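Local coordinates for protein extracellular ligand-binding receptor (Rhodopseudomonas palustris, PDB 3SG0) that probably serves as a periplasmic solute-binding protein of the leucine-binding family, capturing aromatic acids such as benzoylformate for uptake, at residues Val207-Ile220 against Pro230-Ala242. Numbering follows the deposited sequence. Where two conformers were deposited one is given.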
ATOM      1  N   VAL A 207      23.854  -8.276   4.753  1.00 12.46           N
ATOM      2  CA  VAL A 207      23.761  -8.150   6.196  1.00 13.52           C
ATOM      3  C   VAL A 207      25.145  -8.113   6.848  1.00 13.50           C
ATOM      4  O   VAL A 207      25.379  -7.339   7.773  1.00 14.76           O
ATOM      5  CB  VAL A 207      22.866  -9.264   6.780  1.00 15.31           C
ATOM      6  CG1 VAL A 207      23.103  -9.442   8.271  1.00 18.52           C
ATOM      7  CG2 VAL A 207      21.401  -8.959   6.476  1.00 14.43           C
ATOM      8  N   LEU A 208      26.069  -8.932   6.361  1.00 13.70           N
ATOM      9  CA  LEU A 208      27.437  -8.858   6.872  1.00 14.47           C
ATOM     10  C   LEU A 208      28.037  -7.467   6.649  1.00 15.27           C
ATOM     11  O   LEU A 208      28.700  -6.920   7.534  1.00 16.48           O
ATOM     12  CB  LEU A 208      28.318  -9.945   6.255  1.00 16.20           C
ATOM     13  CG  LEU A 208      28.020 -11.364   6.741  1.00 18.18           C
ATOM     14  CD1 LEU A 208      28.805 -12.392   5.934  1.00 20.90           C
ATOM     15  CD2 LEU A 208      28.315 -11.502   8.227  1.00 23.81           C
ATOM     16  N   LYS A 209      27.804  -6.888   5.476  1.00 14.21           N
ATOM     17  CA  LYS A 209      28.300  -5.544   5.188  1.00 15.71           C
ATOM     18  C   LYS A 209      27.701  -4.512   6.140  1.00 14.32           C
ATOM     19  O   LYS A 209      28.405  -3.637   6.654  1.00 16.64           O
ATOM     20  CB  LYS A 209      28.028  -5.155   3.735  1.00 17.40           C
ATOM     21  CG  LYS A 209      28.922  -5.865   2.740  1.00 23.76           C
ATOM     22  CD  LYS A 209      28.619  -5.445   1.311  1.00 30.54           C
ATOM     23  CE  LYS A 209      29.523  -6.178   0.329  1.00 38.56           C
ATOM     24  NZ  LYS A 209      29.265  -5.777  -1.082  1.00 41.31           N
ATOM     25  N   ILE A 210      26.398  -4.609   6.373  1.00 14.08           N
ATOM     26  CA  ILE A 210      25.741  -3.704   7.302  1.00 14.49           C
ATOM     27  C   ILE A 210      26.332  -3.837   8.698  1.00 14.95           C
ATOM     28  O   ILE A 210      26.686  -2.841   9.331  1.00 15.82           O
ATOM     29  CB  ILE A 210      24.225  -3.955   7.330  1.00 13.19           C
ATOM     30  CG1 ILE A 210      23.612  -3.519   5.998  1.00 12.96           C
ATOM     31  CG2 ILE A 210      23.577  -3.207   8.487  1.00 14.72           C
ATOM     32  CD1 ILE A 210      22.189  -3.988   5.774  1.00 13.82           C
ATOM     33  N   ILE A 211      26.443  -5.066   9.179  1.00 14.41           N
ATOM     34  CA  ILE A 211      26.976  -5.300  10.512  1.00 15.43           C
ATOM     35  C   ILE A 211      28.400  -4.757  10.658  1.00 16.51           C
ATOM     36  O   ILE A 211      28.748  -4.196  11.698  1.00 17.81           O
ATOM     37  CB  ILE A 211      26.879  -6.787  10.886  1.00 16.51           C
ATOM     38  CG1 ILE A 211      25.419  -7.133  11.194  1.00 17.20           C
ATOM     39  CG2 ILE A 211      27.779  -7.110  12.078  1.00 18.41           C
ATOM     40  CD1 ILE A 211      25.136  -8.611  11.356  1.00 19.41           C
ATOM     41  N   ALA A 212      29.202  -4.879   9.605  1.00 16.82           N
ATOM     42  CA  ALA A 212      30.585  -4.399   9.647  1.00 19.09           C
ATOM     43  C   ALA A 212      30.691  -2.879   9.816  1.00 19.43           C
ATOM     44  O   ALA A 212      31.724  -2.377  10.276  1.00 20.27           O
ATOM     45  CB  ALA A 212      31.351  -4.859   8.408  1.00 20.65           C
ATOM     46  N   THR A 213      29.637  -2.144   9.454  1.00 18.68           N
ATOM     47  CA  THR A 213      29.634  -0.692   9.651  1.00 19.64           C
ATOM     48  C   THR A 213      29.302  -0.298  11.091  1.00 18.66           C
ATOM     49  O   THR A 213      29.341   0.881  11.438  1.00 19.75           O
ATOM     50  CB  THR A 213      28.670   0.059   8.688  1.00 19.96           C
ATOM     51  OG1 THR A 213      27.302  -0.229   9.017  1.00 18.60           O
ATOM     52  CG2 THR A 213      28.949  -0.302   7.239  1.00 20.35           C
ATOM     53  N   LYS A 214      28.977  -1.290  11.917  1.00 17.88           N
ATOM     54  CA  LYS A 214      28.657  -1.063  13.326  0.55 19.11           C
ATOM     55  C   LYS A 214      27.662   0.078  13.521  1.00 20.05           C
ATOM     56  O   LYS A 214      27.945   1.059  14.205  1.00 21.32           O
ATOM     57  CB  LYS A 214      29.931  -0.820  14.141  0.55 24.24           C
ATOM     58  CG  LYS A 214      30.848  -2.033  14.205  0.55 29.03           C
ATOM     59  CD  LYS A 214      32.045  -1.794  15.112  0.55 35.76           C
ATOM     60  CE  LYS A 214      32.888  -3.052  15.248  0.55 43.24           C
ATOM     61  NZ  LYS A 214      34.069  -2.843  16.130  0.55 48.01           N
ATOM     62  N   PRO A 215      26.477  -0.053  12.919  1.00 18.17           N
ATOM     63  CA  PRO A 215      25.462   0.992  13.045  1.00 17.42           C
ATOM     64  C   PRO A 215      24.712   0.905  14.370  1.00 17.68           C
ATOM     65  O   PRO A 215      24.746  -0.126  15.037  1.00 18.46           O
ATOM     66  CB  PRO A 215      24.507   0.667  11.895  1.00 18.56           C
ATOM     67  CG  PRO A 215      24.570  -0.818  11.801  1.00 18.94           C
ATOM     68  CD  PRO A 215      26.009  -1.180  12.093  1.00 17.63           C
ATOM     69  N   ASP A 216      24.031   1.987  14.729  1.00 17.57           N
ATOM     70  CA  ASP A 216      23.174   2.018  15.910  1.00 18.49           C
ATOM     71  C   ASP A 216      21.833   1.336  15.640  1.00 16.72           C
ATOM     72  O   ASP A 216      21.231   0.737  16.535  1.00 18.69           O
ATOM     73  CB  ASP A 216      22.942   3.466  16.343  1.00 20.30           C
ATOM     74  CG  ASP A 216      24.239   4.203  16.616  1.00 21.84           C
ATOM     75  OD1 ASP A 216      25.071   3.681  17.388  1.00 24.69           O
ATOM     76  OD2 ASP A 216      24.433   5.298  16.048  1.00 22.93           O
ATOM     77  N   ALA A 217      21.375   1.421  14.395  1.00 15.29           N
ATOM     78  CA  ALA A 217      20.083   0.879  14.001  1.00 14.45           C
ATOM     79  C   ALA A 217      20.178   0.486  12.545  1.00 14.07           C
ATOM     80  O   ALA A 217      21.113   0.884  11.851  1.00 14.52           O
ATOM     81  CB  ALA A 217      18.992   1.918  14.202  1.00 15.37           C
ATOM     82  N   VAL A 218      19.209  -0.298  12.088  1.00 13.26           N
ATOM     83  CA  VAL A 218      19.130  -0.654  10.680  1.00 12.18           C
ATOM     84  C   VAL A 218      17.715  -0.418  10.170  1.00 11.89           C
ATOM     85  O   VAL A 218      16.737  -0.774  10.838  1.00 12.86           O
ATOM     86  CB  VAL A 218      19.540  -2.119  10.433  1.00 12.13           C
ATOM     87  CG1 VAL A 218      19.395  -2.471   8.956  1.00 12.51           C
ATOM     88  CG2 VAL A 218      20.972  -2.347  10.881  1.00 13.21           C
ATOM     89  N   PHE A 219      17.626   0.198   8.994  1.00 11.35           N
ATOM     90  CA  PHE A 219      16.369   0.384   8.291  1.00 10.47           C
ATOM     91  C   PHE A 219      16.226  -0.653   7.186  1.00 10.17           C
ATOM     92  O   PHE A 219      17.153  -0.864   6.395  1.00 10.95           O
ATOM     93  CB  PHE A 219      16.306   1.775   7.667  1.00 12.31           C
ATOM     94  CG  PHE A 219      14.931   2.136   7.209  1.00 10.42           C
ATOM     95  CD1 PHE A 219      14.059   2.759   8.082  1.00 11.92           C
ATOM     96  CD2 PHE A 219      14.474   1.790   5.941  1.00 11.33           C
ATOM     97  CE1 PHE A 219      12.771   3.065   7.699  1.00 12.98           C
ATOM     98  CE2 PHE A 219      13.174   2.098   5.554  1.00 11.04           C
ATOM     99  CZ  PHE A 219      12.330   2.738   6.439  1.00 11.87           C
ATOM    100  N   ILE A 220      15.055  -1.283   7.129  1.00  9.82           N
ATOM    101  CA  ILE A 220      14.733  -2.253   6.089  1.00  9.32           C
ATOM    102  C   ILE A 220      13.535  -1.734   5.292  1.00  8.77           C
ATOM    103  O   ILE A 220      12.488  -1.439   5.879  1.00  9.26           O
ATOM    104  CB  ILE A 220      14.377  -3.623   6.713  1.00  9.23           C
ATOM    105  CG1 ILE A 220      15.556  -4.146   7.543  1.00 10.66           C
ATOM    106  CG2 ILE A 220      13.957  -4.616   5.621  1.00  9.71           C
ATOM    107  CD1 ILE A 220      15.226  -5.369   8.374  1.00 11.87           C
ATOM    108  N   PRO A 230      15.622 -10.298   5.997  1.00 10.01           N
ATOM    109  CA  PRO A 230      16.723  -9.448   6.475  1.00 11.36           C
ATOM    110  C   PRO A 230      16.705  -9.205   7.983  1.00 10.21           C
ATOM    111  O   PRO A 230      17.769  -9.080   8.586  1.00 11.59           O
ATOM    112  CB  PRO A 230      16.528  -8.132   5.707  1.00 11.76           C
ATOM    113  CG  PRO A 230      15.099  -8.181   5.215  1.00 11.85           C
ATOM    114  CD  PRO A 230      14.804  -9.626   4.971  1.00 10.37           C
ATOM    115  N   GLN A 231      15.521  -9.130   8.587  1.00 10.56           N
ATOM    116  CA  GLN A 231      15.450  -8.894  10.022  1.00 11.25           C
ATOM    117  C   GLN A 231      15.953 -10.112  10.805  1.00 11.11           C
ATOM    118  O   GLN A 231      16.743  -9.972  11.737  1.00 12.05           O
ATOM    119  CB  GLN A 231      14.033  -8.489  10.446  1.00 11.21           C
ATOM    120  CG  GLN A 231      13.929  -8.204  11.936  1.00 12.03           C
ATOM    121  CD  GLN A 231      13.001  -7.059  12.273  1.00 11.29           C
ATOM    122  OE1 GLN A 231      12.298  -6.520  11.417  1.00 12.26           O
ATOM    123  NE2 GLN A 231      13.008  -6.670  13.541  1.00 12.39           N
ATOM    124  N   LYS A 232      15.507 -11.301  10.420  1.00 11.36           N
ATOM    125  CA  LYS A 232      16.016 -12.522  11.036  1.00 13.13           C
ATOM    126  C   LYS A 232      17.518 -12.679  10.823  1.00 12.29           C
ATOM    127  O   LYS A 232      18.236 -13.098  11.730  1.00 13.92           O
ATOM    128  CB  LYS A 232      15.281 -13.755  10.506  1.00 14.03           C
ATOM    129  CG  LYS A 232      13.875 -13.921  11.048  1.00 17.73           C
ATOM    130  CD  LYS A 232      13.272 -15.260  10.636  1.00 23.12           C
ATOM    131  CE  LYS A 232      13.552 -16.344  11.661  1.00 35.12           C
ATOM    132  NZ  LYS A 232      12.779 -16.123  12.917  1.00 35.00           N
ATOM    133  N   ALA A 233      17.999 -12.358   9.630  1.00 12.00           N
ATOM    134  CA  ALA A 233      19.422 -12.507   9.344  1.00 12.86           C
ATOM    135  C   ALA A 233      20.256 -11.574  10.214  1.00 13.04           C
ATOM    136  O   ALA A 233      21.297 -11.971  10.743  1.00 14.42           O
ATOM    137  CB  ALA A 233      19.697 -12.265   7.865  1.00 13.24           C
ATOM    138  N   LEU A 234      19.798 -10.340  10.384  1.00 12.70           N
ATOM    139  CA  LEU A 234      20.486  -9.408  11.265  1.00 12.91           C
ATOM    140  C   LEU A 234      20.539  -9.945  12.693  1.00 13.25           C
ATOM    141  O   LEU A 234      21.598  -9.936  13.332  1.00 14.92           O
ATOM    142  CB  LEU A 234      19.802  -8.042  11.233  1.00 13.53           C
ATOM    143  CG  LEU A 234      20.116  -7.188  10.004  1.00 13.26           C
ATOM    144  CD1 LEU A 234      19.042  -6.146   9.780  1.00 14.81           C
ATOM    145  CD2 LEU A 234      21.488  -6.536  10.150  1.00 15.15           C
ATOM    146  N   ARG A 235      19.403 -10.419  13.199  1.00 13.79           N
ATOM    147  CA  ARG A 235      19.357 -10.911  14.571  1.00 14.91           C
ATOM    148  C   ARG A 235      20.221 -12.157  14.746  1.00 15.33           C
ATOM    149  O   ARG A 235      20.937 -12.289  15.745  1.00 16.80           O
ATOM    150  CB  ARG A 235      17.918 -11.185  15.021  1.00 16.75           C
ATOM    151  CG  ARG A 235      17.041  -9.940  15.127  1.00 15.77           C
ATOM    152  CD  ARG A 235      17.551  -8.980  16.195  1.00 18.50           C
ATOM    153  NE  ARG A 235      16.615  -7.879  16.417  1.00 17.33           N
ATOM    154  CZ  ARG A 235      16.977  -6.613  16.600  1.00 16.54           C
ATOM    155  NH1 ARG A 235      18.260  -6.280  16.597  1.00 17.47           N
ATOM    156  NH2 ARG A 235      16.051  -5.676  16.787  1.00 17.12           N
ATOM    157  N   GLU A 236      20.165 -13.062  13.777  1.00 15.16           N
ATOM    158  CA  GLU A 236      20.928 -14.301  13.861  0.65 18.48           C
ATOM    159  C   GLU A 236      22.430 -14.034  13.835  1.00 18.10           C
ATOM    160  O   GLU A 236      23.215 -14.795  14.409  1.00 20.67           O
ATOM    161  CB  GLU A 236      20.504 -15.258  12.744  0.65 19.75           C
ATOM    162  CG  GLU A 236      19.106 -15.829  12.956  0.65 26.39           C
ATOM    163  CD  GLU A 236      18.547 -16.517  11.728  0.65 33.74           C
ATOM    164  OE1 GLU A 236      19.262 -16.595  10.705  0.65 36.61           O
ATOM    165  OE2 GLU A 236      17.385 -16.974  11.785  0.65 33.39           O
ATOM    166  N   ARG A 237      22.830 -12.949  13.179  1.00 17.89           N
ATOM    167  CA  ARG A 237      24.245 -12.600  13.071  1.00 17.90           C
ATOM    168  C   ARG A 237      24.710 -11.612  14.136  1.00 21.64           C
ATOM    169  O   ARG A 237      25.806 -11.052  14.043  1.00 21.54           O
ATOM    170  CB  ARG A 237      24.584 -12.113  11.660  1.00 21.16           C
ATOM    171  CG  ARG A 237      24.269 -13.160  10.602  1.00 27.20           C
ATOM    172  CD  ARG A 237      25.252 -13.163   9.449  1.00 35.35           C
ATOM    173  NE  ARG A 237      25.114 -14.384   8.656  1.00 33.84           N
ATOM    174  CZ  ARG A 237      26.003 -15.374   8.636  1.00 33.40           C
ATOM    175  NH1 ARG A 237      25.785 -16.446   7.887  1.00 32.75           N
ATOM    176  NH2 ARG A 237      27.114 -15.293   9.353  1.00 36.46           N
ATOM    177  N   GLY A 238      23.874 -11.407  15.151  1.00 18.35           N
ATOM    178  CA  GLY A 238      24.303 -10.729  16.360  1.00 19.73           C
ATOM    179  C   GLY A 238      23.924  -9.272  16.500  1.00 18.41           C
ATOM    180  O   GLY A 238      24.272  -8.640  17.496  1.00 20.34           O
ATOM    181  N   PHE A 239      23.213  -8.721  15.525  1.00 16.82           N
ATOM    182  CA  PHE A 239      22.827  -7.327  15.641  1.00 16.69           C
ATOM    183  C   PHE A 239      21.747  -7.162  16.701  1.00 17.00           C
ATOM    184  O   PHE A 239      20.697  -7.801  16.635  1.00 19.42           O
ATOM    185  CB  PHE A 239      22.353  -6.755  14.308  1.00 16.87           C
ATOM    186  CG  PHE A 239      22.088  -5.286  14.371  1.00 15.92           C
ATOM    187  CD1 PHE A 239      23.142  -4.397  14.517  1.00 19.71           C
ATOM    188  CD2 PHE A 239      20.797  -4.787  14.323  1.00 16.09           C
ATOM    189  CE1 PHE A 239      22.920  -3.045  14.602  1.00 18.53           C
ATOM    190  CE2 PHE A 239      20.569  -3.428  14.404  1.00 16.79           C
ATOM    191  CZ  PHE A 239      21.634  -2.556  14.545  1.00 18.42           C
ATOM    192  N   LYS A 240      22.015  -6.303  17.681  1.00 19.14           N
ATOM    193  CA  LYS A 240      21.111  -6.138  18.812  1.00 20.36           C
ATOM    194  C   LYS A 240      20.398  -4.787  18.819  1.00 22.51           C
ATOM    195  O   LYS A 240      19.508  -4.558  19.636  1.00 24.95           O
ATOM    196  CB  LYS A 240      21.865  -6.345  20.129  1.00 24.02           C
ATOM    197  CG  LYS A 240      22.506  -7.720  20.256  1.00 29.53           C
ATOM    198  CD  LYS A 240      21.946  -8.484  21.447  1.00 41.31           C
ATOM    199  CE  LYS A 240      22.622  -9.839  21.610  1.00 43.78           C
ATOM    200  NZ  LYS A 240      22.371 -10.736  20.447  1.00 44.46           N
ATOM    201  N   GLY A 241      20.782  -3.895  17.910  1.00 18.07           N
ATOM    202  CA  GLY A 241      20.206  -2.562  17.874  1.00 17.89           C
ATOM    203  C   GLY A 241      18.789  -2.504  17.327  1.00 16.01           C
ATOM    204  O   GLY A 241      18.199  -3.519  16.960  1.00 17.31           O
ATOM    205  N   ALA A 242      18.240  -1.300  17.277  1.00 15.39           N
ATOM    206  CA  ALA A 242      16.885  -1.103  16.777  1.00 15.87           C
ATOM    207  C   ALA A 242      16.792  -1.419  15.290  1.00 13.58           C
ATOM    208  O   ALA A 242      17.690  -1.084  14.515  1.00 14.64           O
ATOM    209  CB  ALA A 242      16.437   0.320  17.033  1.00 15.82           C
TER
HETATM  210  O   HOH W   1      19.486   0.672  18.970  1.00 25.67           O
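Pro230 lays the CG corner of its ring against CG2 of Ile220, 3.8 Å away, apolar ring on apolar branch, both buried. The CD1 end of Ile220 runs on to CB of Gln231, whose amide oxygen bonds to Gln245. Ala233 offers a small methyl, its CB meeting Val207 CG2 at 4.0 Å. Leu234 then fills the groove between helix 207-212 and strand 217-220, dividing its branches: CD1 meets Val218 CG1 tip to tip at 3.8 Å, while CD2 lies against Val207 CG1 and slides past Ile211 CG1. Replacing this leucine by an alanine is likely to open a gap between helix and strand, as Val218 CG1 and Val207 CG1 would lose the methyls they rest on. Strand 217-221, helix 228-236 and strand 242-244 form a beta-alpha-beta unit in the lobe of the periplasmic binding protein that carries the four-stranded parallel sheet; segments 217-220 and 230-236 run nearly antiparallel (159°). The Arg235 guanidinium reaches on to residues that follow its own helix, NH1 and NH2 both gripping Gly241 O end-on and NH1 also donating to Phe239 O, which ties down the turn. Arg237 lends its aliphatic part, CB to Ile211 CD1 (3.6 Å) and CD to Leu208 CD2. Gly238, with positive phi, closes the helix in a Schellman motif, from which Phe239 turns back. A chi1 of -174° swings its ring away from its own backbone N and under Val218 CG2, a CH-pi contact 4.0 Å from the centroid; Gly241 N covers the opposite face, and Pro215 O lies at the edge. Lacking a side chain, Gly241 can rest its CA against Asp216 O. Ala242 O accepts a hydrogen bond from Val218 N (3.0 Å, 157° at the hydrogen), and a water bridges Ala242 N to Asp216 O.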